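Local coordinates for flavodoxin, WrbA-like protein (Agrobacterium tumefaciens, PDB 3D7N) that probably binds FMN and transfers electrons from NAD(P)H to quinones, at residues 62-73 against 106-117. Numbering follows the deposited sequence.
Sequences TPTYMGGPSWQF and DKLNTLQYLVLL
T62 turns its methyl CG2 to the helix, where it meets the methyl of T110 (CG2 to CG2, 3.5 Å); chi1 of 174° sets OG1 anti to the backbone N, from where it donates to a lone pair of P63 O (2.9 Å) and accepts from S70 OG. At T64 the branched side chain serves two partners: OG1 bonds T110 OG1 (2.9 Å) and also T98 on the neighbouring strand, while CG2 lies on CB of D106. A type I' turn, Y65 to G68, follows. Glycine fits position 67, where a CB would jam against the preceding carbonyl O; its bare CA packs against the D106 carboxylate, and a water links its N to D106 OD1. The short amide of N109 reaches this turn, ND2 donating to G67 O (2.8 Å), which lies 22° out of the amide plane. Apolar P69 brings CG to Y113 CD1 (3.9 Å); Y113 OH bonds M66 O of a second subunit. S70, a compact N-cap, accepts from F73 N, and apolar F73 points CE2 at L114 CD1 (3.4 Å) and L117 CD2 on the buried helix face. Parallel strand 57-65, running into a tight hairpin with 68-69, thus packs on helix 104-120, which follows parallel strand 93-100, as in the flavodoxin-like fold.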
loop_
_atom_site.group_PDB
_atom_site.type_symbol
_atom_site.label_atom_id
_atom_site.label_comp_id
_atom_site.label_asym_id
_atom_site.label_seq_id
_atom_site.Cartn_x
_atom_site.Cartn_y
_atom_site.Cartn_z
ATOM N N THR A 62 2.043 -16.556 4.835
ATOM C CA THR A 62 3.257 -16.032 5.482
ATOM C C THR A 62 2.932 -15.267 6.739
ATOM O O THR A 62 1.866 -14.661 6.826
ATOM C CB THR A 62 4.078 -15.163 4.503
ATOM O OG1 THR A 62 5.175 -14.563 5.201
ATOM C CG2 THR A 62 3.199 -14.052 3.837
ATOM N N PRO A 63 3.831 -15.312 7.714
ATOM C CA PRO A 63 3.838 -14.397 8.855
ATOM C C PRO A 63 4.013 -12.968 8.394
ATOM O O PRO A 63 4.471 -12.778 7.316
ATOM C CB PRO A 63 5.082 -14.816 9.672
ATOM C CG PRO A 63 5.594 -16.079 9.079
ATOM C CD PRO A 63 4.908 -16.322 7.787
ATOM N N THR A 64 3.626 -12.001 9.220
ATOM C CA THR A 64 3.892 -10.603 8.993
ATOM C C THR A 64 4.923 -10.303 10.015
ATOM O O THR A 64 4.728 -10.568 11.189
ATOM C CB THR A 64 2.678 -9.730 9.230
ATOM O OG1 THR A 64 1.728 -9.973 8.194
ATOM C CG2 THR A 64 3.046 -8.173 9.265
ATOM N N TYR A 65 6.044 -9.810 9.570
ATOM C CA TYR A 65 7.153 -9.573 10.426
ATOM C C TYR A 65 7.797 -8.299 9.984
ATOM O O TYR A 65 8.045 -8.102 8.835
ATOM C CB TYR A 65 8.111 -10.730 10.305
ATOM C CG TYR A 65 9.104 -10.812 11.400
ATOM C CD1 TYR A 65 8.773 -11.345 12.616
ATOM C CD2 TYR A 65 10.380 -10.361 11.225
ATOM C CE1 TYR A 65 9.690 -11.422 13.620
ATOM C CE2 TYR A 65 11.291 -10.434 12.210
ATOM C CZ TYR A 65 10.952 -10.960 13.408
ATOM O OH TYR A 65 11.877 -11.026 14.396
HETATM N N MSE A 66 8.054 -7.433 10.932
HETATM C CA MSE A 66 8.531 -6.109 10.669
HETATM C C MSE A 66 7.781 -5.464 9.509
HETATM O O MSE A 66 8.337 -4.838 8.661
HETATM C CB MSE A 66 10.039 -6.122 10.475
HETATM C CG MSE A 66 10.827 -6.558 11.710
HETATM SE SE MSE A 66 10.578 -5.507 13.262
HETATM C CE MSE A 66 11.169 -3.886 12.600
ATOM N N GLY A 67 6.480 -5.637 9.481
ATOM C CA GLY A 67 5.666 -4.901 8.556
ATOM C C GLY A 67 5.430 -5.462 7.184
ATOM O O GLY A 67 4.856 -4.807 6.381
ATOM N N GLY A 68 5.853 -6.679 6.940
ATOM C CA GLY A 68 5.760 -7.287 5.625
ATOM C C GLY A 68 5.903 -8.793 5.696
ATOM O O GLY A 68 6.017 -9.323 6.764
ATOM N N PRO A 69 5.846 -9.492 4.548
ATOM C CA PRO A 69 6.046 -10.927 4.570
ATOM C C PRO A 69 7.449 -11.286 5.063
ATOM O O PRO A 69 8.396 -10.529 4.820
ATOM C CB PRO A 69 5.885 -11.333 3.114
ATOM C CG PRO A 69 6.205 -10.175 2.326
ATOM C CD PRO A 69 5.722 -8.979 3.159
ATOM N N SER A 70 7.583 -12.412 5.749
ATOM C CA SER A 70 8.902 -12.862 6.172
ATOM C C SER A 70 9.872 -12.876 5.008
ATOM O O SER A 70 9.478 -13.099 3.842
ATOM C CB SER A 70 8.803 -14.251 6.745
ATOM O OG SER A 70 8.232 -15.151 5.819
ATOM N N TRP A 71 11.150 -12.649 5.311
ATOM C CA TRP A 71 12.156 -12.743 4.292
ATOM C C TRP A 71 12.147 -14.093 3.579
ATOM O O TRP A 71 12.409 -14.155 2.393
ATOM C CB TRP A 71 13.538 -12.423 4.825
ATOM C CG TRP A 71 14.211 -13.459 5.693
ATOM C CD1 TRP A 71 14.282 -13.459 7.056
ATOM C CD2 TRP A 71 14.958 -14.594 5.248
ATOM N NE1 TRP A 71 15.011 -14.525 7.483
ATOM C CE2 TRP A 71 15.435 -15.249 6.399
ATOM C CE3 TRP A 71 15.264 -15.134 3.980
ATOM C CZ2 TRP A 71 16.217 -16.421 6.332
ATOM C CZ3 TRP A 71 16.012 -16.299 3.919
ATOM C CH2 TRP A 71 16.499 -16.919 5.086
ATOM N N GLN A 72 11.829 -15.156 4.303
ATOM C CA GLN A 72 11.765 -16.478 3.733
ATOM C C GLN A 72 10.663 -16.555 2.690
ATOM O O GLN A 72 10.872 -17.092 1.631
ATOM C CB GLN A 72 11.532 -17.534 4.827
ATOM C CG GLN A 72 12.734 -17.808 5.737
ATOM C CD GLN A 72 12.669 -17.025 7.054
ATOM O OE1 GLN A 72 12.018 -15.982 7.158
ATOM N NE2 GLN A 72 13.375 -17.513 8.043
ATOM N N PHE A 73 9.476 -16.022 2.983
ATOM C CA PHE A 73 8.441 -15.929 1.935
ATOM C C PHE A 73 8.873 -15.117 0.709
ATOM O O PHE A 73 8.649 -15.546 -0.403
ATOM C CB PHE A 73 7.101 -15.408 2.424
ATOM C CG PHE A 73 6.027 -15.518 1.376
ATOM C CD1 PHE A 73 5.330 -16.676 1.214
ATOM C CD2 PHE A 73 5.800 -14.496 0.497
ATOM C CE1 PHE A 73 4.403 -16.790 0.252
ATOM C CE2 PHE A 73 4.858 -14.617 -0.480
ATOM C CZ PHE A 73 4.168 -15.755 -0.592
ATOM N N ASP A 106 -0.219 -3.812 10.095
ATOM C CA ASP A 106 0.734 -4.315 9.160
ATOM C C ASP A 106 0.312 -5.503 8.365
ATOM O O ASP A 106 0.847 -5.738 7.320
ATOM C CB ASP A 106 1.954 -4.698 9.924
ATOM C CG ASP A 106 2.622 -3.536 10.523
ATOM O OD1 ASP A 106 3.192 -3.736 11.601
ATOM O OD2 ASP A 106 2.597 -2.437 9.936
ATOM N N LYS A 107 -0.631 -6.271 8.858
ATOM C CA LYS A 107 -1.010 -7.457 8.158
ATOM C C LYS A 107 -1.618 -7.170 6.803
ATOM O O LYS A 107 -1.524 -7.982 5.945
ATOM C CB LYS A 107 -1.948 -8.295 8.995
ATOM C CG LYS A 107 -1.265 -9.021 10.093
ATOM C CD LYS A 107 -2.164 -10.052 10.684
ATOM C CE LYS A 107 -3.008 -9.479 11.752
ATOM N NZ LYS A 107 -2.305 -9.601 13.002
ATOM N N LEU A 108 -2.271 -6.032 6.644
ATOM C CA LEU A 108 -2.863 -5.642 5.371
ATOM C C LEU A 108 -1.745 -5.444 4.352
ATOM O O LEU A 108 -1.897 -5.815 3.211
ATOM C CB LEU A 108 -3.709 -4.364 5.478
ATOM C CG LEU A 108 -4.399 -3.976 4.149
ATOM C CD1 LEU A 108 -5.317 -5.140 3.686
ATOM C CD2 LEU A 108 -5.174 -2.640 4.256
ATOM N N ASN A 109 -0.622 -4.881 4.773
ATOM C CA ASN A 109 0.501 -4.745 3.880
ATOM C C ASN A 109 0.997 -6.097 3.285
ATOM O O ASN A 109 1.320 -6.181 2.121
ATOM C CB ASN A 109 1.654 -4.025 4.574
ATOM C CG ASN A 109 2.752 -3.630 3.583
ATOM O OD1 ASN A 109 2.465 -2.930 2.617
ATOM N ND2 ASN A 109 3.997 -4.125 3.785
ATOM N N THR A 110 1.091 -7.103 4.120
ATOM C CA THR A 110 1.474 -8.457 3.740
ATOM C C THR A 110 0.441 -9.000 2.756
ATOM O O THR A 110 0.804 -9.393 1.706
ATOM C CB THR A 110 1.614 -9.359 4.961
ATOM O OG1 THR A 110 2.652 -8.810 5.760
ATOM C CG2 THR A 110 2.000 -10.814 4.588
ATOM N N LEU A 111 -0.839 -8.820 3.035
ATOM C CA LEU A 111 -1.874 -9.324 2.151
ATOM C C LEU A 111 -1.829 -8.642 0.787
ATOM O O LEU A 111 -1.988 -9.330 -0.247
ATOM C CB LEU A 111 -3.260 -9.216 2.796
ATOM C CG LEU A 111 -3.439 -10.123 4.025
ATOM C CD1 LEU A 111 -4.825 -9.943 4.657
ATOM C CD2 LEU A 111 -3.095 -11.571 3.593
ATOM N N GLN A 112 -1.656 -7.325 0.792
ATOM C CA GLN A 112 -1.501 -6.540 -0.412
ATOM C C GLN A 112 -0.319 -6.930 -1.237
ATOM O O GLN A 112 -0.444 -6.914 -2.456
ATOM C CB GLN A 112 -1.459 -5.062 -0.104
ATOM C CG GLN A 112 -2.790 -4.575 0.347
ATOM C CD GLN A 112 -3.025 -3.119 0.118
ATOM O OE1 GLN A 112 -2.509 -2.290 0.845
ATOM N NE2 GLN A 112 -3.852 -2.796 -0.913
ATOM N N TYR A 113 0.798 -7.356 -0.619
ATOM C CA TYR A 113 1.911 -7.921 -1.376
ATOM C C TYR A 113 1.511 -9.235 -2.093
ATOM O O TYR A 113 1.913 -9.540 -3.203
ATOM C CB TYR A 113 3.169 -8.176 -0.518
ATOM C CG TYR A 113 4.229 -8.878 -1.355
ATOM C CD1 TYR A 113 4.502 -10.217 -1.206
ATOM C CD2 TYR A 113 4.855 -8.200 -2.374
ATOM C CE1 TYR A 113 5.473 -10.868 -2.040
ATOM C CE2 TYR A 113 5.778 -8.822 -3.211
ATOM C CZ TYR A 113 6.056 -10.149 -3.056
ATOM O OH TYR A 113 6.935 -10.705 -3.915
ATOM N N LEU A 114 0.737 -10.029 -1.423
ATOM C CA LEU A 114 0.332 -11.307 -1.918
ATOM C C LEU A 114 -0.578 -11.113 -3.147
ATOM O O LEU A 114 -0.484 -11.803 -4.145
ATOM C CB LEU A 114 -0.367 -11.977 -0.746
ATOM C CG LEU A 114 0.433 -13.035 0.021
ATOM C CD1 LEU A 114 1.966 -12.938 0.036
ATOM C CD2 LEU A 114 -0.161 -13.291 1.386
ATOM N N VAL A 115 -1.408 -10.082 -3.110
ATOM C CA VAL A 115 -2.185 -9.716 -4.263
ATOM C C VAL A 115 -1.304 -9.273 -5.462
ATOM O O VAL A 115 -1.549 -9.680 -6.605
ATOM C CB VAL A 115 -3.166 -8.574 -3.916
ATOM C CG1 VAL A 115 -3.820 -8.060 -5.208
ATOM C CG2 VAL A 115 -4.206 -9.065 -2.848
ATOM N N LEU A 116 -0.298 -8.453 -5.190
ATOM C CA LEU A 116 0.671 -8.040 -6.206
ATOM C C LEU A 116 1.414 -9.229 -6.831
ATOM O O LEU A 116 1.604 -9.256 -8.021
ATOM C CB LEU A 116 1.700 -7.086 -5.623
ATOM C CG LEU A 116 1.232 -5.698 -5.214
ATOM C CD1 LEU A 116 2.448 -4.839 -4.754
ATOM C CD2 LEU A 116 0.501 -4.993 -6.360
ATOM N N LEU A 117 1.794 -10.200 -6.018
ATOM C CA LEU A 117 2.524 -11.363 -6.440
ATOM C C LEU A 117 1.653 -12.183 -7.375
ATOM O O LEU A 117 2.093 -12.530 -8.455
ATOM C CB LEU A 117 2.940 -12.185 -5.224
ATOM C CG LEU A 117 3.738 -13.440 -5.515
ATOM C CD1 LEU A 117 4.954 -13.120 -6.476
ATOM C CD2 LEU A 117 4.084 -14.075 -4.134
HETATM O O HOH W 1 4.695 -6.237 11.633
#